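Local coordinates for protein kinase domain-containing protein (Chaetomium thermophilum, PDB 6Z3U) that probably transfers phosphate from ATP to serine and threonine residues of proteins, as the CDK7-type cyclin-dependent kinase of the CAK complex, at residues T102-Y107 against A120-K125; I155-V160 against L170-L175. One frame throughout, in Å; residues are numbered along the deposited sequence.

How the contacts relate
Contacts 1 and 2 are antiparallel hairpin pairings within one five-stranded sheet, their centres about 12 Å apart. They join directly, because strands 118-124 and 168-172 are neighbours: Ala-120 O lies 2.7 Å from Leu-172 N and Lys-122 N 2.8 Å from Leu-170 O, both probable hydrogen bonds. Each contact is partly buried, but contact 2 is the more enclosed, with five buried residues out of eleven against three of twelve. Chemistry follows place. Contact 1 is regular in register and rich in lysine and tyrosine where it meets the predicted ATP site, whereas contact 2 carries a bulge, aliphatic packing against helix 136-148 and one carboxylate-to-backbone bond.

Contact 1: residues T102-Y107 against A120-K125; sequences TYANVY and AIKKIK
Ala-104 and Lys-122 meet on one face of this antiparallel pair: the aliphatic stem of the lysine passes the methyl group, with Lys-122 CG 3.5 Å from Ala-104 CB. The stem then bends at its third torsion (-75°), which carries the ammonium to the edge of the Tyr-103 ring, near its plane, with Lys-122 NZ 4.2 Å from Tyr-103 OH. The phenol lies alongside Ile-124, pointing the same way, and its CE1 is 3.9 Å from Ile-124 CG2. On the other face, Tyr-107 turns a ring edge to the stem of Lys-123, bringing Tyr-107 CE2 to 4.1 Å from Lys-123 CB. At the end next to the glycine-rich loop, Lys-125 runs extended past the backbone, with its CD 3.4 Å from Thr-102 O.

Between the two faces, the backbones set the register. Asn-105 with Lys-123 and Tyr-107 with Ile-121 are hydrogen-bonded pairs; Lys-123 N to Asn-105 O (2.6 Å) is almost straight at 175°. Lys-125 N to Tyr-103 O, at 3.0 Å, carries the ladder to the mouth of the preceding loop.

Farther out, Lys-122 NZ forms a salt bridge with Glu-141 of helix 136-148, and Lys-94 of strand 92-99 makes a cation-pi contact with the Tyr-107 ring. Val-106 is joined by backbone hydrogen bonding to Gly-99, which brings in strand 92-99. The geometry is that of the protein-kinase N-lobe: a glycine-rich loop, predicted to bind ATP, runs into its second strand, which pairs with the strand bearing the lysine bridged to the C-helix glutamate, a salt bridge characteristic of active kinases.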
ATOM      1  N   THR B 102      24.306  -2.343  -4.141  1.00 96.02           N
ATOM      2  CA  THR B 102      23.797  -3.598  -4.680  1.00 99.76           C
ATOM      3  C   THR B 102      22.280  -3.581  -4.810  1.00 97.93           C
ATOM      4  O   THR B 102      21.731  -4.178  -5.743  1.00 92.78           O
ATOM      5  CB  THR B 102      24.232  -4.763  -3.787  1.00 90.55           C
ATOM      6  OG1 THR B 102      23.714  -4.573  -2.464  1.00107.16           O
ATOM      7  CG2 THR B 102      25.749  -4.856  -3.722  1.00 67.67           C
ATOM      8  N   TYR B 103      21.587  -2.905  -3.891  1.00 91.72           N
ATOM      9  CA  TYR B 103      20.131  -2.842  -3.960  1.00 88.26           C
ATOM     10  C   TYR B 103      19.670  -1.828  -4.999  1.00 89.95           C
ATOM     11  O   TYR B 103      18.769  -2.117  -5.795  1.00 85.00           O
ATOM     12  CB  TYR B 103      19.558  -2.511  -2.577  1.00 82.52           C
ATOM     13  CG  TYR B 103      18.215  -1.801  -2.591  1.00 95.61           C
ATOM     14  CD1 TYR B 103      17.042  -2.487  -2.891  1.00 94.12           C
ATOM     15  CD2 TYR B 103      18.118  -0.447  -2.283  1.00 88.81           C
ATOM     16  CE1 TYR B 103      15.812  -1.840  -2.899  1.00 75.22           C
ATOM     17  CE2 TYR B 103      16.892   0.207  -2.289  1.00 79.96           C
ATOM     18  CZ  TYR B 103      15.743  -0.495  -2.596  1.00 67.17           C
ATOM     19  OH  TYR B 103      14.524   0.148  -2.603  1.00 53.30           O
ATOM     20  N   ALA B 104      20.286  -0.647  -5.025  1.00 92.58           N
ATOM     21  CA  ALA B 104      19.862   0.410  -5.930  1.00 79.55           C
ATOM     22  C   ALA B 104      21.044   1.301  -6.275  1.00 71.71           C
ATOM     23  O   ALA B 104      22.036   1.366  -5.544  1.00 71.30           O
ATOM     24  CB  ALA B 104      18.732   1.250  -5.318  1.00 73.87           C
ATOM     25  N   ASN B 105      20.920   1.991  -7.406  1.00 64.26           N
ATOM     26  CA  ASN B 105      21.865   3.014  -7.830  1.00 64.15           C
ATOM     27  C   ASN B 105      21.096   4.308  -8.053  1.00 58.26           C
ATOM     28  O   ASN B 105      20.043   4.303  -8.699  1.00 46.99           O
ATOM     29  CB  ASN B 105      22.607   2.609  -9.108  1.00 66.97           C
ATOM     30  CG  ASN B 105      23.651   1.537  -8.862  1.00 79.25           C
ATOM     31  OD1 ASN B 105      24.077   1.318  -7.729  1.00 88.37           O
ATOM     32  ND2 ASN B 105      24.074   0.867  -9.929  1.00 82.56           N
ATOM     33  N   VAL B 106      21.619   5.405  -7.514  1.00 63.15           N
ATOM     34  CA  VAL B 106      20.977   6.710  -7.586  1.00 45.74           C
ATOM     35  C   VAL B 106      21.720   7.564  -8.602  1.00 47.52           C
ATOM     36  O   VAL B 106      22.954   7.639  -8.575  1.00 59.82           O
ATOM     37  CB  VAL B 106      20.958   7.399  -6.211  1.00 42.98           C
ATOM     38  CG1 VAL B 106      20.090   8.643  -6.260  1.00 50.62           C
ATOM     39  CG2 VAL B 106      20.480   6.431  -5.145  1.00 46.86           C
ATOM     40  N   TYR B 107      20.969   8.218  -9.484  1.00 43.47           N
ATOM     41  CA  TYR B 107      21.536   9.091 -10.500  1.00 47.26           C
ATOM     42  C   TYR B 107      20.836  10.440 -10.461  1.00 44.96           C
ATOM     43  O   TYR B 107      19.628  10.515 -10.219  1.00 57.04           O
ATOM     44  CB  TYR B 107      21.396   8.490 -11.903  1.00 54.42           C
ATOM     45  CG  TYR B 107      22.067   7.147 -12.083  1.00 60.02           C
ATOM     46  CD1 TYR B 107      23.402   7.062 -12.454  1.00 60.21           C
ATOM     47  CD2 TYR B 107      21.362   5.965 -11.897  1.00 60.63           C
ATOM     48  CE1 TYR B 107      24.019   5.840 -12.626  1.00 60.01           C
ATOM     49  CE2 TYR B 107      21.971   4.737 -12.067  1.00 58.44           C
ATOM     50  CZ  TYR B 107      23.299   4.681 -12.432  1.00 61.69           C
ATOM     51  OH  TYR B 107      23.914   3.462 -12.604  1.00 67.82           O
ATOM     52  N   ALA B 120      15.975  12.908  -9.054  1.00 41.71           N
ATOM     53  CA  ALA B 120      16.841  11.800  -8.680  1.00 37.00           C
ATOM     54  C   ALA B 120      16.200  10.508  -9.162  1.00 36.68           C
ATOM     55  O   ALA B 120      15.006  10.282  -8.936  1.00 40.49           O
ATOM     56  CB  ALA B 120      17.067  11.753  -7.170  1.00 35.07           C
ATOM     57  N   ILE B 121      16.989   9.673  -9.829  1.00 42.66           N
ATOM     58  CA  ILE B 121      16.508   8.428 -10.412  1.00 38.83           C
ATOM     59  C   ILE B 121      17.171   7.285  -9.660  1.00 38.54           C
ATOM     60  O   ILE B 121      18.379   7.054  -9.801  1.00 41.94           O
ATOM     61  CB  ILE B 121      16.812   8.342 -11.913  1.00 42.01           C
ATOM     62  CG1 ILE B 121      16.269   9.569 -12.644  1.00 43.01           C
ATOM     63  CG2 ILE B 121      16.210   7.074 -12.492  1.00 43.05           C
ATOM     64  CD1 ILE B 121      16.811   9.730 -14.047  1.00 46.93           C
ATOM     65  N   LYS B 122      16.385   6.554  -8.880  1.00 36.77           N
ATOM     66  CA  LYS B 122      16.877   5.383  -8.172  1.00 37.02           C
ATOM     67  C   LYS B 122      16.649   4.168  -9.061  1.00 39.65           C
ATOM     68  O   LYS B 122      15.502   3.820  -9.362  1.00 38.93           O
ATOM     69  CB  LYS B 122      16.177   5.204  -6.826  1.00 34.92           C
ATOM     70  CG  LYS B 122      16.669   3.987  -6.041  1.00 41.63           C
ATOM     71  CD  LYS B 122      15.807   3.679  -4.821  1.00 44.65           C
ATOM     72  CE  LYS B 122      16.046   4.655  -3.688  1.00 41.01           C
ATOM     73  NZ  LYS B 122      15.265   4.271  -2.477  1.00 43.63           N
ATOM     74  N   LYS B 123      17.734   3.533  -9.486  1.00 53.90           N
ATOM     75  CA  LYS B 123      17.661   2.353 -10.341  1.00 48.16           C
ATOM     76  C   LYS B 123      17.755   1.145  -9.421  1.00 50.98           C
ATOM     77  O   LYS B 123      18.838   0.780  -8.957  1.00 58.71           O
ATOM     78  CB  LYS B 123      18.765   2.351 -11.390  1.00 55.06           C
ATOM     79  CG  LYS B 123      18.679   1.184 -12.363  1.00 50.66           C
ATOM     80  CD  LYS B 123      19.457   1.464 -13.638  1.00 59.88           C
ATOM     81  CE  LYS B 123      19.248   0.368 -14.670  1.00 67.35           C
ATOM     82  NZ  LYS B 123      19.838   0.726 -15.992  1.00 67.03           N
ATOM     83  N   ILE B 124      16.609   0.530  -9.159  1.00 54.65           N
ATOM     84  CA  ILE B 124      16.535  -0.635  -8.286  1.00 65.33           C
ATOM     85  C   ILE B 124      16.944  -1.854  -9.099  1.00 67.93           C
ATOM     86  O   ILE B 124      16.336  -2.159 -10.131  1.00 66.12           O
ATOM     87  CB  ILE B 124      15.128  -0.805  -7.702  1.00 59.54           C
ATOM     88  CG1 ILE B 124      14.704   0.460  -6.953  1.00 51.02           C
ATOM     89  CG2 ILE B 124      15.086  -2.006  -6.765  1.00 65.10           C
ATOM     90  CD1 ILE B 124      13.234   0.486  -6.585  1.00 53.39           C
ATOM     91  N   LYS B 125      17.977  -2.552  -8.643  1.00 69.18           N
ATOM     92  CA  LYS B 125      18.434  -3.753  -9.333  1.00 76.43           C
ATOM     93  C   LYS B 125      17.477  -4.867  -8.939  1.00 91.93           C
ATOM     94  O   LYS B 125      17.624  -5.488  -7.883  1.00 99.82           O
ATOM     95  CB  LYS B 125      19.875  -4.076  -8.967  1.00 86.56           C
ATOM     96  CG  LYS B 125      20.841  -2.928  -9.227  1.00 89.54           C
ATOM     97  CD  LYS B 125      22.291  -3.356  -9.043  1.00100.27           C
ATOM     98  CE  LYS B 125      23.250  -2.203  -9.309  1.00 84.48           C
ATOM     99  NZ  LYS B 125      24.671  -2.649  -9.366  1.00 77.32           N
TER

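Contact 2: residues I155-V160 against L170-L175; sequences IGLISV and LVLEYL
Ile-158 and Ser-159 both turn their backbone N-H groups to one carbonyl, that of Val-171, and so make a classic beta bulge. Ile-158 N reaches Val-171 O at 2.7 Å, nearly along the C=O axis, while Ser-159 N, at 3.2 Å, approaches in the carbonyl plane on a lone pair. The register shifts by one between the Leu-157/Leu-172 and Ser-159/Val-171 pairs.

One side chain also bonds to backbone: Glu-173 OE1 accepts from Gly-156 N at 3.1 Å on its anti side, and Glu-173 N returns a bond to Gly-156 O. The second oxygen, OE2, forms a salt bridge with Lys-235. Replacing Glu-173 by alanine is likely to leave Lys-235 without its ionic mate and Gly-156 N without this acceptor.

Apolar packing takes up the rest. Leu-157, its CG anti to N (chi1 -178°), sends CD1 to 3.5 Å from Leu-172 CD2. Val-160 CG2 lies beside Leu-170 CD2 at 3.9 Å, and Ile-155 CD1 meets Leu-175 CD1 at 4.0 Å where the chain enters the kinase hinge.

Leu-142 and Leu-145 of helix 136-148 pack on the Leu-157, Val-160 and Leu-170 side; Tyr-92 of strand 92-99 and Val-119 of strand 118-124 lie against Ile-158 and Val-171, and Phe-181 of the cyclin chain touches Val-160.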
ATOM      1  N   ILE B 155       8.840  12.090   0.876  1.00 30.35           N
ATOM      2  CA  ILE B 155       9.568  12.140  -0.386  1.00 32.31           C
ATOM      3  C   ILE B 155       8.615  11.832  -1.527  1.00 37.64           C
ATOM      4  O   ILE B 155       7.883  10.831  -1.504  1.00 44.40           O
ATOM      5  CB  ILE B 155      10.757  11.170  -0.358  1.00 30.89           C
ATOM      6  CG1 ILE B 155      11.628  11.368  -1.599  1.00 26.94           C
ATOM      7  CG2 ILE B 155      10.276   9.728  -0.281  1.00 47.70           C
ATOM      8  CD1 ILE B 155      12.898  10.557  -1.581  1.00 33.59           C
ATOM      9  N   GLY B 156       8.597  12.698  -2.537  1.00 35.30           N
ATOM     10  CA  GLY B 156       7.651  12.575  -3.624  1.00 31.19           C
ATOM     11  C   GLY B 156       8.141  11.618  -4.699  1.00 28.27           C
ATOM     12  O   GLY B 156       9.258  11.756  -5.196  1.00 31.23           O
ATOM     13  N   LEU B 157       7.291  10.659  -5.045  1.00 28.77           N
ATOM     14  CA  LEU B 157       7.560   9.745  -6.156  1.00 27.34           C
ATOM     15  C   LEU B 157       7.000  10.392  -7.418  1.00 28.17           C
ATOM     16  O   LEU B 157       5.787  10.408  -7.638  1.00 38.99           O
ATOM     17  CB  LEU B 157       6.944   8.378  -5.891  1.00 33.72           C
ATOM     18  CG  LEU B 157       7.186   7.312  -6.961  1.00 27.78           C
ATOM     19  CD1 LEU B 157       8.667   7.019  -7.110  1.00 28.71           C
ATOM     20  CD2 LEU B 157       6.431   6.046  -6.626  1.00 30.60           C
ATOM     21  N   ILE B 158       7.890  10.943  -8.244  1.00 31.52           N
ATOM     22  CA  ILE B 158       7.445  11.693  -9.415  1.00 30.92           C
ATOM     23  C   ILE B 158       6.924  10.757 -10.497  1.00 34.33           C
ATOM     24  O   ILE B 158       5.894  11.031 -11.126  1.00 36.97           O
ATOM     25  CB  ILE B 158       8.588  12.580  -9.942  1.00 30.67           C
ATOM     26  CG1 ILE B 158       8.863  13.710  -8.949  1.00 30.18           C
ATOM     27  CG2 ILE B 158       8.246  13.109 -11.327  1.00 31.84           C
ATOM     28  CD1 ILE B 158      10.171  14.428  -9.173  1.00 36.41           C
ATOM     29  N   SER B 159       7.618   9.649 -10.737  1.00 35.12           N
ATOM     30  CA  SER B 159       7.255   8.748 -11.823  1.00 31.38           C
ATOM     31  C   SER B 159       7.929   7.404 -11.597  1.00 31.31           C
ATOM     32  O   SER B 159       8.843   7.272 -10.782  1.00 30.91           O
ATOM     33  CB  SER B 159       7.648   9.341 -13.180  1.00 32.63           C
ATOM     34  OG  SER B 159       7.424   8.418 -14.229  1.00 44.13           O
ATOM     35  N   VAL B 160       7.458   6.402 -12.338  1.00 31.78           N
ATOM     36  CA  VAL B 160       8.021   5.057 -12.315  1.00 31.99           C
ATOM     37  C   VAL B 160       8.042   4.529 -13.741  1.00 33.18           C
ATOM     38  O   VAL B 160       7.058   4.667 -14.475  1.00 35.41           O
ATOM     39  CB  VAL B 160       7.216   4.106 -11.408  1.00 31.18           C
ATOM     40  CG1 VAL B 160       7.826   2.711 -11.415  1.00 31.57           C
ATOM     41  CG2 VAL B 160       7.155   4.647  -9.996  1.00 30.07           C
ATOM     42  N   LEU B 170      12.855   4.486 -10.094  1.00 34.86           N
ATOM     43  CA  LEU B 170      12.003   5.406  -9.353  1.00 31.02           C
ATOM     44  C   LEU B 170      12.508   6.825  -9.564  1.00 31.24           C
ATOM     45  O   LEU B 170      13.641   7.147  -9.188  1.00 35.58           O
ATOM     46  CB  LEU B 170      11.998   5.073  -7.864  1.00 29.98           C
ATOM     47  CG  LEU B 170      11.615   3.648  -7.472  1.00 29.82           C
ATOM     48  CD1 LEU B 170      11.575   3.527  -5.955  1.00 28.82           C
ATOM     49  CD2 LEU B 170      10.285   3.252  -8.086  1.00 37.34           C
ATOM     50  N   VAL B 171      11.666   7.671 -10.143  1.00 31.32           N
ATOM     51  CA  VAL B 171      11.976   9.086 -10.310  1.00 31.56           C
ATOM     52  C   VAL B 171      11.466   9.798  -9.065  1.00 30.42           C
ATOM     53  O   VAL B 171      10.256   9.913  -8.858  1.00 34.70           O
ATOM     54  CB  VAL B 171      11.346   9.657 -11.584  1.00 35.52           C
ATOM     55  CG1 VAL B 171      11.819  11.081 -11.814  1.00 32.91           C
ATOM     56  CG2 VAL B 171      11.679   8.777 -12.781  1.00 45.34           C
ATOM     57  N   LEU B 172      12.390  10.269  -8.232  1.00 31.13           N
ATOM     58  CA  LEU B 172      12.068  10.786  -6.914  1.00 29.04           C
ATOM     59  C   LEU B 172      12.457  12.253  -6.800  1.00 29.21           C
ATOM     60  O   LEU B 172      13.223  12.786  -7.606  1.00 30.17           O
ATOM     61  CB  LEU B 172      12.787   9.987  -5.818  1.00 28.45           C
ATOM     62  CG  LEU B 172      12.448   8.503  -5.725  1.00 28.28           C
ATOM     63  CD1 LEU B 172      13.556   7.753  -5.014  1.00 28.25           C
ATOM     64  CD2 LEU B 172      11.135   8.312  -4.997  1.00 27.37           C
ATOM     65  N   GLU B 173      11.912  12.894  -5.768  1.00 28.36           N
ATOM     66  CA  GLU B 173      12.294  14.259  -5.441  1.00 28.46           C
ATOM     67  C   GLU B 173      13.802  14.343  -5.245  1.00 28.81           C
ATOM     68  O   GLU B 173      14.415  13.465  -4.633  1.00 31.72           O
ATOM     69  CB  GLU B 173      11.574  14.711  -4.171  1.00 27.46           C
ATOM     70  CG  GLU B 173      10.796  16.005  -4.307  1.00 27.68           C
ATOM     71  CD  GLU B 173      10.151  16.430  -3.001  1.00 28.68           C
ATOM     72  OE1 GLU B 173       9.302  15.675  -2.482  1.00 33.12           O
ATOM     73  OE2 GLU B 173      10.496  17.518  -2.491  1.00 49.18           O
ATOM     74  N   TYR B 174      14.403  15.406  -5.770  1.00 30.80           N
ATOM     75  CA  TYR B 174      15.830  15.645  -5.595  1.00 40.27           C
ATOM     76  C   TYR B 174      16.053  16.386  -4.281  1.00 40.88           C
ATOM     77  O   TYR B 174      15.603  17.527  -4.118  1.00 33.78           O
ATOM     78  CB  TYR B 174      16.392  16.437  -6.772  1.00 39.62           C
ATOM     79  CG  TYR B 174      17.883  16.667  -6.691  1.00 37.34           C
ATOM     80  CD1 TYR B 174      18.772  15.603  -6.765  1.00 42.59           C
ATOM     81  CD2 TYR B 174      18.403  17.945  -6.553  1.00 32.63           C
ATOM     82  CE1 TYR B 174      20.138  15.805  -6.695  1.00 42.09           C
ATOM     83  CE2 TYR B 174      19.768  18.158  -6.486  1.00 41.48           C
ATOM     84  CZ  TYR B 174      20.631  17.083  -6.557  1.00 35.24           C
ATOM     85  OH  TYR B 174      21.991  17.279  -6.489  1.00 34.41           O
ATOM     86  N   LEU B 175      16.747  15.735  -3.345  1.00 37.85           N
ATOM     87  CA  LEU B 175      16.979  16.260  -2.000  1.00 36.10           C
ATOM     88  C   LEU B 175      18.481  16.372  -1.774  1.00 34.24           C
ATOM     89  O   LEU B 175      19.107  15.454  -1.220  1.00 32.76           O
ATOM     90  CB  LEU B 175      16.326  15.354  -0.955  1.00 37.34           C
ATOM     91  CG  LEU B 175      14.865  14.996  -1.246  1.00 30.92           C
ATOM     92  CD1 LEU B 175      14.330  14.008  -0.223  1.00 25.47           C
ATOM     93  CD2 LEU B 175      14.000  16.250  -1.282  1.00 35.57           C
TER